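Local coordinates for protein lovastatin nonaketide synthase, polyketide synthase component (Aspergillus terreus, PDB 7CPX) that builds the dihydromonacolin L nonaketide of the lovastatin pathway from malonyl-CoA as a homodimeric megasynthase, with the partner protein LovC bound at its malonyl-CoA:ACP transacylase domains, at residues M573-E579 against F612-G616; D772-L778 against A815-K819; W1293-K1299 against T1603-N1608; Q1841-S1846 against T2066-S2070. The protein carries 2 engineered substitutions. All coordinates share one frame; numbering follows the deposited sequence.

Contact 1 (M573-E579 against F612-G616); sequences MLKNLIE and FMLEG
Met613 lies across the start of helix 575-578, its thioether running past the carbonyl of Met573 and meeting the helix side chains from one flank. Its SD is 3.4 Å from Ile578 CD1, the two chains crossing nearly at right angles. Leu574, by contrast, lies alongside and points the same way, with CD1 3.9 Å from Met613 CE. An extended run beyond CG (chi2 -171°) carries the sulfur this far inward, where Leu630 and Val634 of helix 624-644 also touch Met613. The contact belongs to the malonyl-CoA:ACP transacylase domain and holds the connection between helices 582-596 and 624-644 against this short helix. Met613 is itself the centre of an inverse gamma turn, closed by a weak bond from Leu614 N to Phe612 O. Glu615, next on this connection, reaches back over the helix. Its OE2 accepts a weak hydrogen bond from Asn576 ND2 (3.3 Å), amide and carboxylate planes standing 52° apart. The same oxygen lies 3.3 Å from Lys575 O, a pairing of two acceptors that contributes no bond. Lys575 packs its CB 3.9 Å from Leu614 C, then leads its amine away to a hydrogen bond with Gly572 O.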
loop_
_atom_site.group_PDB
_atom_site.type_symbol
_atom_site.label_atom_id
_atom_site.label_comp_id
_atom_site.label_asym_id
_atom_site.label_seq_id
_atom_site.Cartn_x
_atom_site.Cartn_y
_atom_site.Cartn_z
ATOM N N MET A 573 -82.469 -17.786 -7.271
ATOM C CA MET A 573 -81.624 -17.212 -6.236
ATOM C C MET A 573 -81.549 -18.146 -5.033
ATOM O O MET A 573 -82.514 -18.833 -4.688
ATOM C CB MET A 573 -82.155 -15.844 -5.806
ATOM C CG MET A 573 -82.170 -14.801 -6.914
ATOM S SD MET A 573 -80.681 -13.785 -6.993
ATOM C CE MET A 573 -79.499 -14.938 -7.687
ATOM N N LEU A 574 -80.379 -18.170 -4.394
ATOM C CA LEU A 574 -80.061 -19.012 -3.245
ATOM C C LEU A 574 -80.063 -20.497 -3.579
ATOM O O LEU A 574 -79.938 -21.320 -2.664
ATOM C CB LEU A 574 -81.023 -18.794 -2.067
ATOM C CG LEU A 574 -81.072 -17.415 -1.407
ATOM C CD1 LEU A 574 -81.914 -17.486 -0.140
ATOM C CD2 LEU A 574 -79.679 -16.889 -1.101
ATOM N N LYS A 575 -80.199 -20.876 -4.851
ATOM C CA LYS A 575 -80.244 -22.294 -5.191
ATOM C C LYS A 575 -78.951 -22.991 -4.787
ATOM O O LYS A 575 -78.973 -24.100 -4.241
ATOM C CB LYS A 575 -80.510 -22.466 -6.687
ATOM C CG LYS A 575 -79.423 -21.902 -7.588
ATOM C CD LYS A 575 -79.801 -22.021 -9.054
ATOM C CE LYS A 575 -78.669 -21.567 -9.959
ATOM N NZ LYS A 575 -78.325 -20.133 -9.754
ATOM N N ASN A 576 -77.810 -22.350 -5.047
ATOM C CA ASN A 576 -76.533 -22.947 -4.675
ATOM C C ASN A 576 -76.279 -22.822 -3.177
ATOM O O ASN A 576 -75.768 -23.757 -2.549
ATOM C CB ASN A 576 -75.404 -22.295 -5.470
ATOM C CG ASN A 576 -75.694 -22.239 -6.955
ATOM O OD1 ASN A 576 -75.744 -21.163 -7.550
ATOM N ND2 ASN A 576 -75.890 -23.404 -7.563
ATOM N N LEU A 577 -76.635 -21.679 -2.586
ATOM C CA LEU A 577 -76.454 -21.507 -1.147
ATOM C C LEU A 577 -77.276 -22.520 -0.364
ATOM O O LEU A 577 -76.783 -23.126 0.594
ATOM C CB LEU A 577 -76.834 -20.084 -0.736
ATOM C CG LEU A 577 -75.735 -19.023 -0.832
ATOM C CD1 LEU A 577 -76.336 -17.628 -0.765
ATOM C CD2 LEU A 577 -74.716 -19.206 0.279
ATOM N N ILE A 578 -78.534 -22.717 -0.758
ATOM C CA ILE A 578 -79.397 -23.655 -0.049
ATOM C C ILE A 578 -78.877 -25.079 -0.197
ATOM O O ILE A 578 -78.869 -25.856 0.766
ATOM C CB ILE A 578 -80.845 -23.524 -0.553
ATOM C CG1 ILE A 578 -81.409 -22.159 -0.150
ATOM C CG2 ILE A 578 -81.700 -24.663 -0.008
ATOM C CD1 ILE A 578 -82.744 -21.823 -0.780
ATOM N N GLU A 579 -78.434 -25.444 -1.397
ATOM C CA GLU A 579 -77.997 -26.801 -1.691
ATOM C C GLU A 579 -76.518 -27.024 -1.401
ATOM O O GLU A 579 -75.992 -28.091 -1.732
ATOM C CB GLU A 579 -78.294 -27.139 -3.154
ATOM C CG GLU A 579 -79.776 -27.199 -3.487
ATOM C CD GLU A 579 -80.488 -28.341 -2.786
ATOM O OE1 GLU A 579 -79.802 -29.192 -2.183
ATOM O OE2 GLU A 579 -81.735 -28.386 -2.837
ATOM N N PHE A 612 -89.021 -23.157 -6.340
ATOM C CA PHE A 612 -88.332 -22.247 -7.246
ATOM C C PHE A 612 -86.857 -22.064 -6.930
ATOM O O PHE A 612 -86.071 -21.844 -7.853
ATOM C CB PHE A 612 -89.015 -20.871 -7.241
ATOM C CG PHE A 612 -90.380 -20.873 -7.866
ATOM C CD1 PHE A 612 -90.532 -20.679 -9.229
ATOM C CD2 PHE A 612 -91.512 -21.073 -7.094
ATOM C CE1 PHE A 612 -91.785 -20.682 -9.809
ATOM C CE2 PHE A 612 -92.767 -21.078 -7.668
ATOM C CZ PHE A 612 -92.905 -20.882 -9.026
ATOM N N MET A 613 -86.458 -22.149 -5.661
ATOM C CA MET A 613 -85.045 -22.089 -5.289
ATOM C C MET A 613 -84.416 -23.477 -5.424
ATOM O O MET A 613 -83.916 -24.073 -4.470
ATOM C CB MET A 613 -84.891 -21.546 -3.875
ATOM C CG MET A 613 -85.267 -20.082 -3.725
ATOM S SD MET A 613 -84.810 -19.425 -2.110
ATOM C CE MET A 613 -85.186 -17.688 -2.322
ATOM N N LEU A 614 -84.453 -23.989 -6.652
ATOM C CA LEU A 614 -83.982 -25.328 -6.969
ATOM C C LEU A 614 -82.910 -25.257 -8.045
ATOM O O LEU A 614 -83.048 -24.520 -9.027
ATOM C CB LEU A 614 -85.138 -26.214 -7.446
ATOM C CG LEU A 614 -86.307 -26.364 -6.472
ATOM C CD1 LEU A 614 -87.450 -27.125 -7.123
ATOM C CD2 LEU A 614 -85.858 -27.060 -5.197
ATOM N N GLU A 615 -81.842 -26.026 -7.855
ATOM C CA GLU A 615 -80.790 -26.100 -8.857
ATOM C C GLU A 615 -81.283 -26.848 -10.090
ATOM O O GLU A 615 -82.121 -27.750 -10.007
ATOM C CB GLU A 615 -79.553 -26.794 -8.286
ATOM C CG GLU A 615 -78.915 -26.061 -7.118
ATOM C CD GLU A 615 -77.649 -26.738 -6.630
ATOM O OE1 GLU A 615 -77.425 -27.912 -6.993
ATOM O OE2 GLU A 615 -76.876 -26.096 -5.889
ATOM N N GLY A 616 -80.754 -26.462 -11.243
ATOM C CA GLY A 616 -81.165 -27.075 -12.505
ATOM C C GLY A 616 -82.416 -26.483 -13.108
ATOM O O GLY A 616 -82.447 -26.184 -14.305
#

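Contact 2 (D772-L778 against A815-K819); sequences DPYMQAL and AKYWK
Asp772 and Lys819 bridge two roughly antiparallel helices of the transacylase domain, a helix-helix packing in which the axes approach to 9.2 Å with their directions 145° apart. The carboxylate of Asp772 receives Lys819 NZ in a salt bridge, met nearly along the C-O axis of OD1 at 3.0 Å. Two residues on, Tyr774 brings its ring edge to the backbone of helix 815-820: Trp818 O lies in the ring plane, and Tyr774 OH gives it a weak hydrogen bond of 3.3 Å. Arg681 makes a cation-pi contact with the same tyrosine, whose ring also packs on Ile677 and Leu680 of helix 671-682. Met775 points at the facing helix and packs on Ala815 and Lys819. With CG anti to the backbone nitrogen (chi1 -170°), it places that carbon 3.6 Å from Ala815 CB, while a bend at chi3 lays SD 3.5 Å from Lys819 CD. The lysine therefore has two roles: its extended aliphatic part flanks the methionine and its amine reaches the aspartate. One turn further along, Leu778 splits its branches: CD2 sits 3.6 Å from Ala815 CB, and CD1 comes within 3.4 Å of Trp818 CB.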
loop_
_atom_site.group_PDB
_atom_site.type_symbol
_atom_site.label_atom_id
_atom_site.label_comp_id
_atom_site.label_asym_id
_atom_site.label_seq_id
_atom_site.Cartn_x
_atom_site.Cartn_y
_atom_site.Cartn_z
ATOM N N ASP A 772 -105.565 -3.758 1.403
ATOM C CA ASP A 772 -106.512 -3.669 2.513
ATOM C C ASP A 772 -106.648 -4.991 3.254
ATOM O O ASP A 772 -106.297 -5.052 4.446
ATOM C CB ASP A 772 -107.859 -3.162 1.992
ATOM C CG ASP A 772 -107.803 -1.713 1.545
ATOM O OD1 ASP A 772 -106.985 -0.949 2.098
ATOM O OD2 ASP A 772 -108.578 -1.338 0.640
ATOM N N PRO A 773 -107.135 -6.075 2.639
ATOM C CA PRO A 773 -107.214 -7.342 3.384
ATOM C C PRO A 773 -105.863 -7.814 3.889
ATOM O O PRO A 773 -105.765 -8.321 5.015
ATOM C CB PRO A 773 -107.816 -8.312 2.358
ATOM C CG PRO A 773 -107.453 -7.739 1.037
ATOM C CD PRO A 773 -107.482 -6.251 1.218
ATOM N N TYR A 774 -104.808 -7.636 3.091
ATOM C CA TYR A 774 -103.476 -8.049 3.519
ATOM C C TYR A 774 -103.124 -7.425 4.862
ATOM O O TYR A 774 -102.767 -8.129 5.814
ATOM C CB TYR A 774 -102.449 -7.667 2.451
ATOM C CG TYR A 774 -101.093 -7.287 2.999
ATOM C CD1 TYR A 774 -100.221 -8.250 3.484
ATOM C CD2 TYR A 774 -100.681 -5.960 3.019
ATOM C CE1 TYR A 774 -98.980 -7.904 3.983
ATOM C CE2 TYR A 774 -99.442 -5.604 3.514
ATOM C CZ TYR A 774 -98.595 -6.580 3.994
ATOM O OH TYR A 774 -97.360 -6.229 4.486
ATOM N N MET A 775 -103.256 -6.102 4.970
ATOM C CA MET A 775 -103.009 -5.445 6.247
ATOM C C MET A 775 -103.930 -6.003 7.324
ATOM O O MET A 775 -103.498 -6.242 8.458
ATOM C CB MET A 775 -103.198 -3.935 6.109
ATOM C CG MET A 775 -102.726 -3.142 7.319
ATOM S SD MET A 775 -103.087 -1.380 7.197
ATOM C CE MET A 775 -104.875 -1.390 7.308
ATOM N N GLN A 776 -105.202 -6.231 6.983
ATOM C CA GLN A 776 -106.122 -6.817 7.950
ATOM C C GLN A 776 -105.603 -8.150 8.465
ATOM O O GLN A 776 -105.794 -8.480 9.641
ATOM C CB GLN A 776 -107.507 -6.989 7.324
ATOM C CG GLN A 776 -108.211 -5.680 7.011
ATOM C CD GLN A 776 -109.521 -5.884 6.276
ATOM O OE1 GLN A 776 -109.918 -7.014 5.994
ATOM N NE2 GLN A 776 -110.201 -4.787 5.963
ATOM N N ALA A 777 -104.943 -8.929 7.604
ATOM C CA ALA A 777 -104.309 -10.157 8.066
ATOM C C ALA A 777 -103.033 -9.857 8.842
ATOM O O ALA A 777 -102.760 -10.495 9.865
ATOM C CB ALA A 777 -104.012 -11.072 6.879
ATOM N N LEU A 778 -102.253 -8.875 8.381
ATOM C CA LEU A 778 -100.993 -8.563 9.044
ATOM C C LEU A 778 -101.216 -8.092 10.475
ATOM O O LEU A 778 -100.335 -8.263 11.325
ATOM C CB LEU A 778 -100.230 -7.507 8.245
ATOM C CG LEU A 778 -98.761 -7.317 8.630
ATOM C CD1 LEU A 778 -97.927 -7.041 7.392
ATOM C CD2 LEU A 778 -98.605 -6.188 9.632
ATOM N N ALA A 815 -99.065 -2.018 11.385
ATOM C CA ALA A 815 -99.473 -2.664 10.142
ATOM C C ALA A 815 -99.585 -1.662 9.002
ATOM O O ALA A 815 -99.368 -2.017 7.836
ATOM C CB ALA A 815 -100.803 -3.391 10.341
ATOM N N LYS A 816 -99.927 -0.410 9.313
ATOM C CA LYS A 816 -100.047 0.599 8.269
ATOM C C LYS A 816 -98.716 0.837 7.569
ATOM O O LYS A 816 -98.694 1.173 6.382
ATOM C CB LYS A 816 -100.585 1.901 8.860
ATOM C CG LYS A 816 -101.978 1.766 9.452
ATOM C CD LYS A 816 -102.501 3.088 9.982
ATOM C CE LYS A 816 -103.905 2.940 10.549
ATOM N NZ LYS A 816 -104.440 4.226 11.072
ATOM N N TYR A 817 -97.599 0.662 8.277
ATOM C CA TYR A 817 -96.298 0.774 7.626
ATOM C C TYR A 817 -96.085 -0.354 6.623
ATOM O O TYR A 817 -95.602 -0.122 5.507
ATOM C CB TYR A 817 -95.188 0.778 8.675
ATOM C CG TYR A 817 -93.799 0.882 8.088
ATOM C CD1 TYR A 817 -93.468 1.914 7.221
ATOM C CD2 TYR A 817 -92.818 -0.045 8.407
ATOM C CE1 TYR A 817 -92.202 2.016 6.684
ATOM C CE2 TYR A 817 -91.547 0.049 7.876
ATOM C CZ TYR A 817 -91.245 1.082 7.014
ATOM O OH TYR A 817 -89.981 1.185 6.478
ATOM N N TRP A 818 -96.444 -1.582 6.999
ATOM C CA TRP A 818 -96.319 -2.696 6.066
ATOM C C TRP A 818 -97.259 -2.528 4.880
ATOM O O TRP A 818 -96.971 -3.019 3.783
ATOM C CB TRP A 818 -96.590 -4.015 6.787
ATOM C CG TRP A 818 -95.751 -4.202 8.017
ATOM C CD1 TRP A 818 -96.081 -3.852 9.293
ATOM C CD2 TRP A 818 -94.443 -4.782 8.087
ATOM N NE1 TRP A 818 -95.061 -4.177 10.154
ATOM C CE2 TRP A 818 -94.043 -4.750 9.438
ATOM C CE3 TRP A 818 -93.571 -5.326 7.139
ATOM C CZ2 TRP A 818 -92.812 -5.242 9.864
ATOM C CZ3 TRP A 818 -92.348 -5.813 7.565
ATOM C CH2 TRP A 818 -91.981 -5.766 8.915
ATOM N N LYS A 819 -98.391 -1.847 5.081
ATOM C CA LYS A 819 -99.261 -1.517 3.954
ATOM C C LYS A 819 -98.619 -0.466 3.055
ATOM O O LYS A 819 -98.611 -0.606 1.825
ATOM C CB LYS A 819 -100.615 -1.030 4.470
ATOM C CG LYS A 819 -101.509 -0.418 3.403
ATOM C CD LYS A 819 -102.894 -0.117 3.948
ATOM C CE LYS A 819 -103.741 0.626 2.929
ATOM N NZ LYS A 819 -105.110 0.905 3.440
#

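Contact 3 (W1293-K1299 against T1603-N1608)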
loop_
_atom_site.group_PDB
_atom_site.type_symbol
_atom_site.label_atom_id
_atom_site.label_comp_id
_atom_site.label_asym_id
_atom_site.label_seq_id
_atom_site.Cartn_x
_atom_site.Cartn_y
_atom_site.Cartn_z
ATOM N N TRP A 1293 71.671 9.306 24.663
ATOM C CA TRP A 1293 72.686 9.956 25.474
ATOM C C TRP A 1293 72.169 11.294 25.989
ATOM O O TRP A 1293 71.160 11.827 25.516
ATOM C CB TRP A 1293 73.969 10.174 24.669
ATOM C CG TRP A 1293 74.769 8.932 24.433
ATOM C CD1 TRP A 1293 74.576 7.709 25.006
ATOM C CD2 TRP A 1293 75.895 8.793 23.560
ATOM N NE1 TRP A 1293 75.512 6.817 24.544
ATOM C CE2 TRP A 1293 76.334 7.458 23.654
ATOM C CE3 TRP A 1293 76.573 9.667 22.706
ATOM C CZ2 TRP A 1293 77.420 6.976 22.927
ATOM C CZ3 TRP A 1293 77.650 9.187 21.986
ATOM C CH2 TRP A 1293 78.063 7.855 22.100
ATOM N N ALA A 1294 72.875 11.839 26.975
ATOM C CA ALA A 1294 72.563 13.169 27.486
ATOM C C ALA A 1294 72.970 14.187 26.430
ATOM O O ALA A 1294 74.143 14.549 26.314
ATOM C CB ALA A 1294 73.284 13.420 28.806
ATOM N N THR A 1295 71.996 14.650 25.649
ATOM C CA THR A 1295 72.289 15.557 24.550
ATOM C C THR A 1295 72.946 16.832 25.069
ATOM O O THR A 1295 72.958 17.118 26.270
ATOM C CB THR A 1295 71.013 15.896 23.778
ATOM O OG1 THR A 1295 71.333 16.753 22.673
ATOM C CG2 THR A 1295 70.000 16.594 24.675
ATOM N N ALA A 1296 73.501 17.608 24.135
ATOM C CA ALA A 1296 74.252 18.800 24.516
ATOM C C ALA A 1296 73.382 19.769 25.306
ATOM O O ALA A 1296 73.830 20.344 26.305
ATOM C CB ALA A 1296 74.820 19.480 23.272
ATOM N N GLN A 1297 72.136 19.967 24.873
ATOM C CA GLN A 1297 71.240 20.854 25.607
ATOM C C GLN A 1297 70.974 20.325 27.011
ATOM O O GLN A 1297 70.945 21.098 27.976
ATOM C CB GLN A 1297 69.931 21.032 24.837
ATOM C CG GLN A 1297 70.010 22.049 23.707
ATOM C CD GLN A 1297 71.072 21.709 22.679
ATOM O OE1 GLN A 1297 72.025 22.464 22.483
ATOM N NE2 GLN A 1297 70.911 20.572 22.013
ATOM N N ASP A 1298 70.775 19.012 27.146
ATOM C CA ASP A 1298 70.671 18.420 28.476
ATOM C C ASP A 1298 71.981 18.579 29.240
ATOM O O ASP A 1298 71.983 18.943 30.426
ATOM C CB ASP A 1298 70.284 16.946 28.362
ATOM C CG ASP A 1298 69.872 16.347 29.692
ATOM O OD1 ASP A 1298 68.871 16.817 30.272
ATOM O OD2 ASP A 1298 70.544 15.402 30.156
ATOM N N LYS A 1299 73.106 18.324 28.567
ATOM C CA LYS A 1299 74.434 18.622 29.087
ATOM C C LYS A 1299 74.717 20.117 29.104
ATOM O O LYS A 1299 75.848 20.528 29.380
ATOM C CB LYS A 1299 75.499 17.895 28.260
ATOM C CG LYS A 1299 76.850 17.786 28.952
ATOM C CD LYS A 1299 77.812 16.898 28.178
ATOM C CE LYS A 1299 78.189 17.510 26.837
ATOM N NZ LYS A 1299 79.189 16.682 26.109
ATOM N N THR A 1603 74.401 3.304 30.230
ATOM C CA THR A 1603 75.582 4.146 30.100
ATOM C C THR A 1603 75.447 5.365 31.003
ATOM O O THR A 1603 74.527 6.171 30.843
ATOM C CB THR A 1603 75.776 4.568 28.643
ATOM O OG1 THR A 1603 76.971 5.351 28.526
ATOM C CG2 THR A 1603 74.589 5.386 28.142
ATOM N N ASP A 1604 76.358 5.484 31.964
ATOM C CA ASP A 1604 76.369 6.577 32.930
ATOM C C ASP A 1604 77.755 7.193 33.005
ATOM O O ASP A 1604 78.257 7.523 34.083
ATOM C CB ASP A 1604 75.918 6.088 34.305
ATOM C CG ASP A 1604 76.738 4.914 34.803
ATOM O OD1 ASP A 1604 77.637 4.458 34.065
ATOM O OD2 ASP A 1604 76.482 4.445 35.932
ATOM N N ARG A 1605 78.396 7.355 31.846
ATOM C CA ARG A 1605 79.785 7.797 31.828
ATOM C C ARG A 1605 79.942 9.221 32.344
ATOM O O ARG A 1605 80.918 9.515 33.043
ATOM C CB ARG A 1605 80.362 7.672 30.415
ATOM C CG ARG A 1605 79.904 8.727 29.409
ATOM C CD ARG A 1605 78.426 8.615 29.072
ATOM N NE ARG A 1605 78.070 9.454 27.934
ATOM C CZ ARG A 1605 78.237 9.108 26.666
ATOM N NH1 ARG A 1605 78.751 7.936 26.329
ATOM N NH2 ARG A 1605 77.884 9.961 25.708
ATOM N N ASP A 1606 79.006 10.116 32.025
ATOM C CA ASP A 1606 79.179 11.534 32.320
ATOM C C ASP A 1606 78.202 12.051 33.368
ATOM O O ASP A 1606 78.633 12.515 34.428
ATOM C CB ASP A 1606 79.032 12.342 31.022
ATOM C CG ASP A 1606 79.271 13.827 31.225
ATOM O OD1 ASP A 1606 79.727 14.217 32.320
ATOM O OD2 ASP A 1606 78.997 14.606 30.288
ATOM N N ALA A 1607 76.896 11.965 33.118
ATOM C CA ALA A 1607 75.925 12.585 34.014
ATOM C C ALA A 1607 74.494 12.410 33.523
ATOM O O ALA A 1607 74.260 11.855 32.445
ATOM C CB ALA A 1607 76.224 14.078 34.173
ATOM N N ASN A 1608 73.535 12.880 34.318
ATOM C CA ASN A 1608 72.132 13.062 33.960
ATOM C C ASN A 1608 71.367 11.746 33.898
ATOM O O ASN A 1608 70.146 11.773 33.702
ATOM C CB ASN A 1608 71.970 13.791 32.617
ATOM C CG ASN A 1608 72.812 15.049 32.535
ATOM O OD1 ASN A 1608 73.666 15.293 33.387
ATOM N ND2 ASN A 1608 72.575 15.856 31.510
#
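Arg1605 lays its guanidinium over one face of the Trp1293 indole in a cation-pi contact. CZ stands 3.9 Å from the centroid of the five-membered ring of Trp1293 and only 10° off its normal, yet the two planes are tilted by 48° and so do not stack flat. The tilt dips NH2 toward the ring junction, where Arg1605 NH2 is 3.2 Å from Trp1293 CD2, while NH1 rides above CE2 and CZ2. A bend at chi2 (-67°) turns the arginine chain down toward the indole, so that only the guanidinium end comes over the face. Thr1603 approaches the same indole obliquely, its CG2 being 3.9 Å from Trp1293 CD1. At the other end of the contact, Asp1298 and Asn1608 come from opposite directions with carboxylate and amide planes nearly perpendicular. Asn1608 ND2 donates to Asp1298 OD2; at 2.5 Å the modelled length is doubtful, and a second, weak bond runs to Asp1298 O. Ala1294 CB packs beside the amide, 3.7 Å from Asn1608 ND2. Strand topology is that of a class I methyltransferase fold: 1603-1608 leaves strand 1600-1602 toward antiparallel strand 1614-1618, and the segment 1293-1299 follows strand 1286-1287 at the sheet edge. Lys1299 and Asp1606 meet through Lys1299 CD and Asp1606 OD2, while the charged ends remain 4.7 Å apart between NZ and OD2, giving at most a diffuse attraction. Because Trp1293 NE1 hydrogen-bonds Asp1288 OD1, that carboxylate may make the indole more electron-rich and so favour the arginine cation over its face.

Contact 4 (Q1841-S1846 against T2066-S2070)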
loop_
_atom_site.group_PDB
_atom_site.type_symbol
_atom_site.label_atom_id
_atom_site.label_comp_id
_atom_site.label_asym_id
_atom_site.label_seq_id
_atom_site.Cartn_x
_atom_site.Cartn_y
_atom_site.Cartn_z
ATOM N N GLN A 1841 42.570 8.956 -2.426
ATOM C CA GLN A 1841 41.791 8.051 -3.251
ATOM C C GLN A 1841 40.311 8.136 -2.905
ATOM O O GLN A 1841 39.934 8.250 -1.736
ATOM C CB GLN A 1841 42.282 6.615 -3.063
ATOM C CG GLN A 1841 41.614 5.593 -3.965
ATOM C CD GLN A 1841 42.011 5.750 -5.417
ATOM O OE1 GLN A 1841 41.343 6.440 -6.186
ATOM N NE2 GLN A 1841 43.107 5.107 -5.801
ATOM N N THR A 1842 39.478 8.078 -3.939
ATOM C CA THR A 1842 38.039 7.995 -3.745
ATOM C C THR A 1842 37.645 6.591 -3.304
ATOM O O THR A 1842 38.287 5.599 -3.660
ATOM C CB THR A 1842 37.304 8.354 -5.036
ATOM O OG1 THR A 1842 35.891 8.377 -4.795
ATOM C CG2 THR A 1842 37.613 7.332 -6.127
ATOM N N ALA A 1843 36.571 6.512 -2.524
ATOM C CA ALA A 1843 36.068 5.218 -2.095
ATOM C C ALA A 1843 35.605 4.407 -3.301
ATOM O O ALA A 1843 35.290 4.947 -4.366
ATOM C CB ALA A 1843 34.919 5.391 -1.103
ATOM N N ARG A 1844 35.571 3.085 -3.124
ATOM C CA ARG A 1844 35.136 2.214 -4.213
ATOM C C ARG A 1844 33.735 2.592 -4.669
ATOM O O ARG A 1844 33.472 2.734 -5.868
ATOM C CB ARG A 1844 35.155 0.746 -3.784
ATOM C CG ARG A 1844 36.223 0.329 -2.775
ATOM C CD ARG A 1844 35.982 -1.109 -2.345
ATOM N NE ARG A 1844 35.411 -1.897 -3.431
ATOM C CZ ARG A 1844 34.775 -3.049 -3.271
ATOM N NH1 ARG A 1844 34.641 -3.606 -2.080
ATOM N NH2 ARG A 1844 34.272 -3.665 -4.337
ATOM N N ASP A 1845 32.821 2.758 -3.717
ATOM C CA ASP A 1845 31.469 3.215 -4.003
ATOM C C ASP A 1845 31.400 4.719 -4.220
ATOM O O ASP A 1845 30.299 5.256 -4.385
ATOM C CB ASP A 1845 30.531 2.816 -2.862
ATOM C CG ASP A 1845 30.952 3.401 -1.527
ATOM O OD1 ASP A 1845 31.998 4.082 -1.475
ATOM O OD2 ASP A 1845 30.238 3.177 -0.527
ATOM N N SER A 1846 32.543 5.406 -4.218
ATOM C CA SER A 1846 32.592 6.856 -4.380
ATOM C C SER A 1846 31.851 7.567 -3.252
ATOM O O SER A 1846 31.334 8.671 -3.432
ATOM C CB SER A 1846 32.029 7.277 -5.738
ATOM O OG SER A 1846 32.715 6.630 -6.796
ATOM N N THR A 2066 36.513 13.686 -12.976
ATOM C CA THR A 2066 36.208 12.375 -12.425
ATOM C C THR A 2066 37.141 12.098 -11.259
ATOM O O THR A 2066 38.161 12.770 -11.079
ATOM C CB THR A 2066 36.339 11.273 -13.483
ATOM O OG1 THR A 2066 35.737 10.066 -12.998
ATOM C CG2 THR A 2066 37.802 11.007 -13.796
ATOM N N ASP A 2067 36.775 11.093 -10.468
ATOM C CA ASP A 2067 37.561 10.660 -9.322
ATOM C C ASP A 2067 38.329 9.372 -9.582
ATOM O O ASP A 2067 38.987 8.867 -8.668
ATOM C CB ASP A 2067 36.649 10.471 -8.107
ATOM C CG ASP A 2067 35.583 9.418 -8.341
ATOM O OD1 ASP A 2067 35.095 9.311 -9.485
ATOM O OD2 ASP A 2067 35.237 8.695 -7.383
ATOM N N THR A 2068 38.264 8.829 -10.797
ATOM C CA THR A 2068 38.895 7.559 -11.125
ATOM C C THR A 2068 39.757 7.715 -12.368
ATOM O O THR A 2068 39.348 8.350 -13.344
ATOM C CB THR A 2068 37.848 6.463 -11.358
ATOM O OG1 THR A 2068 37.054 6.295 -10.178
ATOM C CG2 THR A 2068 38.520 5.141 -11.711
ATOM N N VAL A 2069 40.952 7.127 -12.324
ATOM C CA VAL A 2069 41.856 7.114 -13.467
ATOM C C VAL A 2069 42.236 5.675 -13.791
ATOM O O VAL A 2069 42.589 5.356 -14.932
ATOM C CB VAL A 2069 43.107 7.969 -13.196
ATOM C CG1 VAL A 2069 44.094 7.857 -14.350
ATOM C CG2 VAL A 2069 42.712 9.416 -12.966
ATOM N N SER A 2070 42.160 4.799 -12.794
ATOM C CA SER A 2070 42.498 3.391 -12.976
ATOM C C SER A 2070 43.908 3.235 -13.536
ATOM O O SER A 2070 44.889 3.590 -12.883
ATOM C CB SER A 2070 41.486 2.713 -13.902
ATOM O OG SER A 2070 41.784 1.338 -14.061
#
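Asp2067 sets its carboxylate against the side chain of Thr1842, the two crossing at about a right angle. Its OD2 accepts a hydrogen bond from Thr1842 OG1 at 2.7 Å, using the anti lone pair, the one away from the other carboxylate oxygen. Thr1842 turns OG1 anti to its own nitrogen (chi1 -175°), leaving CG2 to touch the aspartate as well; CG2 is 3.8 Å from Asp2067 CB. A second hydroxyl reaches the same oxygen: Ser1846 OG makes a weak bond of 3.3 Å to Asp2067 OD2. One carboxylate oxygen thus takes two hydroxyl groups, which helps hold it between the end of a strand and the last residue of a turn, the threonine bond being the stronger. For Asp2067, chi1 of 61° places CG between backbone N and carbonyl carbon and aims it at this pair. Lys2120 touches Thr1842, Ser1846 and Asp2067, and Tyr1849 packs on both Thr1842 and Asp2067. The residues from Ala1843 to Ser1846 form a type I beta turn, closed by Ser1846 N to Ala1843 O at 2.8 Å. This turn belongs to the link of the beta hairpin 1838-1842/1849-1853, here tied through its threonine and serine to the segment following strand 2065-2066, which pairs antiparallel with 1869-1883.

How the contacts relate
The four contacts follow one another along the chain without interleaving and fall into two distant groups. Contacts 1 and 2 share the transacylase domain, with centres 30 Å and nearest atoms about 17 Å apart, so they lie in different places of one domain without touching. Contacts 3 and 4 lie on the opposite side of the chain's centre from contacts 1 and 2; between these two, centres are 52 Å apart and nearest atoms about 39 Å. The widest separation, 179 Å between centres, is from contact 2 to contact 3. None of the four lies at an annotated catalytic residue or in the NADP pocket of the ketoreductase domain.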